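Local coordinates for OTU domain-containing protein wMelOTU (Wolbachia pipientis wMel, PDB 6W9O) that probably removes ubiquitin from modified proteins as a cysteine-protease deubiquitinase of the OTU family, and is regarded as a bacterial effector, at residues L62-G67 with P194-N199; T66-T71 with E135-K140. All blocks are in the same frame, centred on the assembly; numbering follows the deposited sequence. Where two conformers were deposited one is given.

Overall arrangement
From the N terminus the chain runs through edge strand 42-44 into helix 53-66, whose end supplies one side of interaction 1; the linker that follows supplies one side of interaction 2, and the two share Thr66 and Gly67. Interaction 2 closes the shorter loop, 64 residues, by bringing the link between helices 53-66 and 72-84 against the end of helix 126-137 and the lead into strand 140-146. Interaction 1 spans 127 residues and sets the helix end on strand 191-197 of the central mixed sheet. Both loops set out from the end of helix 53-66, and the second closes within the span of the first. Their centres lie about 11 Å apart.

Interaction 1 of 2, residues L62-G67 with P194-N199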
loop_
_atom_site.group_PDB
_atom_site.type_symbol
_atom_site.label_atom_id
_atom_site.label_comp_id
_atom_site.label_asym_id
_atom_site.label_seq_id
_atom_site.Cartn_x
_atom_site.Cartn_y
_atom_site.Cartn_z
ATOM N N LEU A 62 -7.457 3.853 0.058
ATOM C CA LEU A 62 -7.669 4.564 1.327
ATOM C C LEU A 62 -8.796 5.570 1.204
ATOM O O LEU A 62 -9.666 5.665 2.087
ATOM C CB LEU A 62 -6.375 5.272 1.753
ATOM C CG LEU A 62 -6.444 6.010 3.103
ATOM C CD1 LEU A 62 -6.513 4.994 4.232
ATOM C CD2 LEU A 62 -5.250 6.967 3.239
ATOM N N GLU A 63 -8.814 6.345 0.116
ATOM C CA GLU A 63 -9.835 7.377 0.003
ATOM C C GLU A 63 -11.212 6.727 -0.115
ATOM O O GLU A 63 -12.194 7.182 0.500
ATOM C CB GLU A 63 -9.565 8.276 -1.211
ATOM C CG GLU A 63 -10.680 9.357 -1.285
ATOM C CD GLU A 63 -10.524 10.368 -2.403
ATOM O OE1 GLU A 63 -9.426 10.389 -3.059
ATOM O OE2 GLU A 63 -11.430 11.171 -2.622
ATOM N N GLN A 64 -11.314 5.666 -0.914
ATOM C CA GLN A 64 -12.637 5.086 -1.098
ATOM C C GLN A 64 -13.135 4.433 0.181
ATOM O O GLN A 64 -14.332 4.507 0.505
ATOM C CB GLN A 64 -12.536 4.051 -2.227
ATOM C CG GLN A 64 -13.873 3.579 -2.671
ATOM C CD GLN A 64 -13.759 2.752 -3.960
ATOM O OE1 GLN A 64 -13.549 1.596 -3.863
ATOM N NE2 GLN A 64 -13.950 3.367 -5.116
ATOM N N GLN A 65 -12.253 3.754 0.912
ATOM C CA GLN A 65 -12.632 2.993 2.106
ATOM C C GLN A 65 -12.909 3.909 3.280
ATOM O O GLN A 65 -13.878 3.687 4.032
ATOM C CB GLN A 65 -11.487 2.037 2.514
ATOM C CG GLN A 65 -11.290 0.876 1.538
ATOM C CD GLN A 65 -12.495 -0.062 1.555
ATOM O OE1 GLN A 65 -13.512 0.211 0.905
ATOM N NE2 GLN A 65 -12.433 -1.131 2.342
ATOM N N THR A 66 -12.045 4.939 3.502
ATOM C CA THR A 66 -12.159 5.750 4.730
ATOM C C THR A 66 -12.512 7.210 4.498
ATOM O O THR A 66 -12.829 7.929 5.467
ATOM C CB THR A 66 -10.846 5.733 5.524
ATOM O OG1 THR A 66 -9.861 6.545 4.835
ATOM C CG2 THR A 66 -10.306 4.325 5.697
ATOM N N GLY A 67 -12.484 7.677 3.251
ATOM C CA GLY A 67 -12.690 9.058 2.958
ATOM C C GLY A 67 -11.454 9.914 3.132
ATOM O O GLY A 67 -11.485 11.092 2.763
ATOM N N PRO A 194 -4.763 -0.244 -7.700
ATOM C CA PRO A 194 -5.735 -0.305 -6.607
ATOM C C PRO A 194 -6.823 -1.319 -6.978
ATOM O O PRO A 194 -7.227 -1.464 -8.132
ATOM C CB PRO A 194 -6.319 1.130 -6.574
ATOM C CG PRO A 194 -6.264 1.570 -7.997
ATOM C CD PRO A 194 -4.910 0.974 -8.536
ATOM N N LEU A 195 -7.356 -2.024 -5.940
ATOM C CA LEU A 195 -8.549 -2.856 -6.131
ATOM C C LEU A 195 -9.707 -2.097 -5.493
ATOM O O LEU A 195 -9.704 -1.901 -4.282
ATOM C CB LEU A 195 -8.351 -4.210 -5.464
ATOM C CG LEU A 195 -9.530 -5.150 -5.702
ATOM C CD1 LEU A 195 -9.394 -5.728 -7.120
ATOM C CD2 LEU A 195 -9.564 -6.290 -4.676
ATOM N N LEU A 196 -10.647 -1.631 -6.325
ATOM C CA LEU A 196 -11.684 -0.706 -5.845
ATOM C C LEU A 196 -13.030 -1.396 -5.890
ATOM O O LEU A 196 -13.199 -2.451 -6.485
ATOM C CB LEU A 196 -11.666 0.562 -6.703
ATOM C CG LEU A 196 -10.323 1.333 -6.677
ATOM C CD1 LEU A 196 -10.225 2.448 -7.715
ATOM C CD2 LEU A 196 -10.066 1.884 -5.269
ATOM N N ASP A 197 -14.032 -0.766 -5.264
ATOM C CA ASP A 197 -15.361 -1.365 -5.080
ATOM C C ASP A 197 -16.361 -0.540 -5.862
ATOM O O ASP A 197 -16.512 0.669 -5.601
ATOM C CB ASP A 197 -15.662 -1.325 -3.583
ATOM C CG ASP A 197 -16.953 -1.982 -3.198
ATOM O OD1 ASP A 197 -17.096 -2.186 -1.976
ATOM O OD2 ASP A 197 -17.811 -2.288 -4.050
ATOM N N ARG A 198 -17.074 -1.170 -6.805
ATOM C CA ARG A 198 -18.072 -0.422 -7.569
ATOM C C ARG A 198 -19.113 0.237 -6.656
ATOM O O ARG A 198 -19.681 1.298 -6.996
ATOM C CB ARG A 198 -18.812 -1.323 -8.570
ATOM C CG ARG A 198 -17.898 -2.028 -9.579
ATOM C CD ARG A 198 -18.744 -2.884 -10.548
ATOM N NE ARG A 198 -18.007 -3.043 -11.798
ATOM C CZ ARG A 198 -17.114 -4.006 -11.989
ATOM N NH1 ARG A 198 -16.865 -4.874 -11.013
ATOM N NH2 ARG A 198 -16.455 -4.094 -13.145
ATOM N N ASN A 199 -19.438 -0.414 -5.540
ATOM C CA ASN A 199 -20.476 0.095 -4.664
ATOM C C ASN A 199 -20.078 1.422 -4.053
ATOM O O ASN A 199 -20.981 2.160 -3.629
ATOM C CB ASN A 199 -20.720 -0.919 -3.519
ATOM C CG ASN A 199 -21.424 -2.178 -3.982
ATOM O OD1 ASN A 199 -22.208 -2.140 -4.914
ATOM N ND2 ASN A 199 -21.168 -3.313 -3.300
HETATM O O HOH W 1 -15.043 -2.048 -0.347
#
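Gln64 reaches from the last turn of helix 53-66 to strand 191-197 and grips its backbone: Asp197 N donates to Gln64 OE1 at 2.8 Å, nearly straight at 166° and with the donor tilted 18° from the carbonyl plane of the amide. Gln64 CG stands anti to the backbone N (chi1 -169°) and the chain stays extended beyond it, which carries the amide out to the strand. This hydrogen bond is the close part of the contact. Around it the packing is ordinary: Gln64 OE1 lies 3.6 Å from both Leu196 CB and Asp197 CB, and Leu196 CD2 comes within 4.0 Å of Gln64 CD, the amide lying across the buried leucine. The looser side is bridged by water: one molecule sits 3.0 Å from Gln65 OE1 and 2.6 Å from Asp197 OD1, joining two side chains that do not touch directly. Lys200 NZ also bonds to Gln65 OE1. The other carboxylate oxygen, Asp197 OD2, accepts from Asn199 N at 2.9 Å and from Asn41 ND2, tying the strand end to the segment before strand 42-44. The Asn199 bond makes an Asx turn where strand 191-197 ends, and the whole joins a helix to the central sheet of an OTU-like cysteine protease fold.

Interaction 2 of 2, residues T66-T71 with E135-K140; sequences TGEQVT and EKYKVK
Tyr137, Val70 and Glu68 bury the most surface where the link between helices 53-66 and 72-84 meets the end of helix 126-137, within the OTU-like cysteine protease fold. Tyr137 is the last residue of its helix and Lys138 leaves it with positive phi; the ring, with CG anti to the carbonyl carbon (chi1 -64°), extends toward the linker. The extended chain of Glu68 brings its carboxylate to one edge of this ring: Glu68 OE1 lies 3.6 Å from Tyr137 CD1, near the ring plane, and the carboxylate is turned 82° from it. An acetate ion, probably from the crystallisation liquor, lies beside the Glu68 side chain. The side chains of Val70 and Tyr137 come to meet each other, and both valine methyls reach the phenol end from one side of the ring plane, CG1 at 3.5 Å from Tyr137 OH and CG2 at 3.7 Å from Tyr137 CE1. The hydroxyl is not left to this apolar neighbour, because Tyr137 OH is hydrogen-bonded to Asp78 OD2, whose other oxygen makes a salt bridge with Lys136 NZ. Leu62 and Leu75 pack on both Val70 and Tyr137, so helices 53-66 and 72-84 contribute to the same apolar cluster. At the start of the linker an ST turn sets the exit from the helix: Thr66 OG1 donates to Leu62 O and accepts from Glu68 N at 3.1 Å.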
loop_
_atom_site.group_PDB
_atom_site.type_symbol
_atom_site.label_atom_id
_atom_site.label_comp_id
_atom_site.label_asym_id
_atom_site.label_seq_id
_atom_site.Cartn_x
_atom_site.Cartn_y
_atom_site.Cartn_z
ATOM N N THR A 66 -12.045 4.939 3.502
ATOM C CA THR A 66 -12.159 5.750 4.730
ATOM C C THR A 66 -12.512 7.210 4.498
ATOM O O THR A 66 -12.829 7.929 5.467
ATOM C CB THR A 66 -10.846 5.733 5.524
ATOM O OG1 THR A 66 -9.861 6.545 4.835
ATOM C CG2 THR A 66 -10.306 4.325 5.697
ATOM N N GLY A 67 -12.484 7.677 3.251
ATOM C CA GLY A 67 -12.690 9.058 2.958
ATOM C C GLY A 67 -11.454 9.914 3.132
ATOM O O GLY A 67 -11.485 11.092 2.763
ATOM N N GLU A 68 -10.353 9.357 3.627
ATOM C CA GLU A 68 -9.195 10.209 3.882
ATOM C C GLU A 68 -8.407 10.403 2.577
ATOM O O GLU A 68 -8.037 9.421 1.917
ATOM C CB GLU A 68 -8.321 9.556 4.950
ATOM C CG GLU A 68 -7.182 10.537 5.379
ATOM C CD GLU A 68 -6.597 10.266 6.765
ATOM O OE1 GLU A 68 -6.897 9.214 7.386
ATOM O OE2 GLU A 68 -5.803 11.130 7.202
ATOM N N GLN A 69 -8.203 11.669 2.189
ATOM C CA GLN A 69 -7.483 12.026 0.964
ATOM C C GLN A 69 -6.047 12.394 1.316
ATOM O O GLN A 69 -5.818 13.381 2.033
ATOM C CB GLN A 69 -8.142 13.242 0.306
ATOM C CG GLN A 69 -9.426 12.938 -0.376
ATOM C CD GLN A 69 -10.067 14.197 -1.003
ATOM O OE1 GLN A 69 -9.870 15.303 -0.525
ATOM N NE2 GLN A 69 -10.841 14.009 -2.042
ATOM N N VAL A 70 -5.096 11.668 0.749
ATOM C CA VAL A 70 -3.667 11.915 0.934
ATOM C C VAL A 70 -3.045 11.781 -0.459
ATOM O O VAL A 70 -3.276 10.777 -1.130
ATOM C CB VAL A 70 -3.061 10.836 1.870
ATOM C CG1 VAL A 70 -1.599 11.095 2.152
ATOM C CG2 VAL A 70 -3.795 10.803 3.226
ATOM N N THR A 71 -2.207 12.734 -0.866
ATOM C CA THR A 71 -1.533 12.569 -2.158
ATOM C C THR A 71 -0.443 11.503 -2.076
ATOM O O THR A 71 0.028 11.127 -1.005
ATOM C CB THR A 71 -0.881 13.872 -2.621
ATOM O OG1 THR A 71 0.158 14.217 -1.690
ATOM C CG2 THR A 71 -1.911 15.013 -2.736
ATOM N N GLU A 135 0.517 1.721 9.854
ATOM C CA GLU A 135 0.661 2.273 11.204
ATOM C C GLU A 135 0.117 3.705 11.284
ATOM O O GLU A 135 -0.611 4.053 12.236
ATOM C CB GLU A 135 2.144 2.216 11.610
ATOM C CG GLU A 135 2.541 3.207 12.712
ATOM C CD GLU A 135 2.231 2.702 14.055
ATOM O OE1 GLU A 135 2.124 3.532 15.000
ATOM O OE2 GLU A 135 2.093 1.470 14.166
ATOM N N LYS A 136 0.424 4.547 10.306
ATOM C CA LYS A 136 -0.033 5.938 10.370
ATOM C C LYS A 136 -1.552 6.038 10.202
ATOM O O LYS A 136 -2.211 6.759 10.967
ATOM C CB LYS A 136 0.644 6.799 9.305
ATOM C CG LYS A 136 0.046 8.238 9.369
ATOM C CD LYS A 136 0.995 9.261 8.783
ATOM C CE LYS A 136 0.413 10.664 9.037
ATOM N NZ LYS A 136 1.339 11.704 8.535
ATOM N N TYR A 137 -2.123 5.329 9.242
ATOM C CA TYR A 137 -3.537 5.508 8.888
ATOM C C TYR A 137 -4.434 4.491 9.561
ATOM O O TYR A 137 -5.664 4.553 9.370
ATOM C CB TYR A 137 -3.723 5.527 7.359
ATOM C CG TYR A 137 -3.003 6.738 6.792
ATOM C CD1 TYR A 137 -3.589 7.991 6.876
ATOM C CD2 TYR A 137 -1.710 6.647 6.229
ATOM C CE1 TYR A 137 -2.957 9.105 6.437
ATOM C CE2 TYR A 137 -1.067 7.773 5.804
ATOM C CZ TYR A 137 -1.688 8.997 5.885
ATOM O OH TYR A 137 -1.045 10.143 5.476
ATOM N N LYS A 138 -3.862 3.601 10.386
ATOM C CA LYS A 138 -4.669 2.664 11.190
ATOM C C LYS A 138 -5.515 1.784 10.278
ATOM O O LYS A 138 -6.713 1.582 10.484
ATOM C CB LYS A 138 -5.504 3.402 12.269
ATOM C CG LYS A 138 -4.649 4.382 13.082
ATOM C CD LYS A 138 -4.989 4.356 14.571
ATOM C CE LYS A 138 -4.407 5.609 15.223
ATOM N NZ LYS A 138 -3.033 5.385 15.769
ATOM N N VAL A 139 -4.852 1.351 9.228
ATOM C CA VAL A 139 -5.420 0.337 8.281
ATOM C C VAL A 139 -4.570 -0.947 8.026
ATOM O O VAL A 139 -3.347 -1.192 8.439
ATOM C CB VAL A 139 -5.729 0.993 6.921
ATOM C CG1 VAL A 139 -6.756 2.107 7.042
ATOM C CG2 VAL A 139 -4.461 1.488 6.245
ATOM N N LYS A 140 -5.308 -1.950 7.586
ATOM C CA LYS A 140 -4.608 -3.185 7.169
ATOM C C LYS A 140 -4.517 -3.126 5.662
ATOM O O LYS A 140 -5.445 -2.658 5.009
ATOM C CB LYS A 140 -5.423 -4.422 7.537
ATOM C CG LYS A 140 -5.566 -4.620 9.015
ATOM C CD LYS A 140 -6.847 -5.395 9.328
ATOM C CE LYS A 140 -7.991 -4.375 9.496
ATOM N NZ LYS A 140 -9.253 -4.922 10.103
#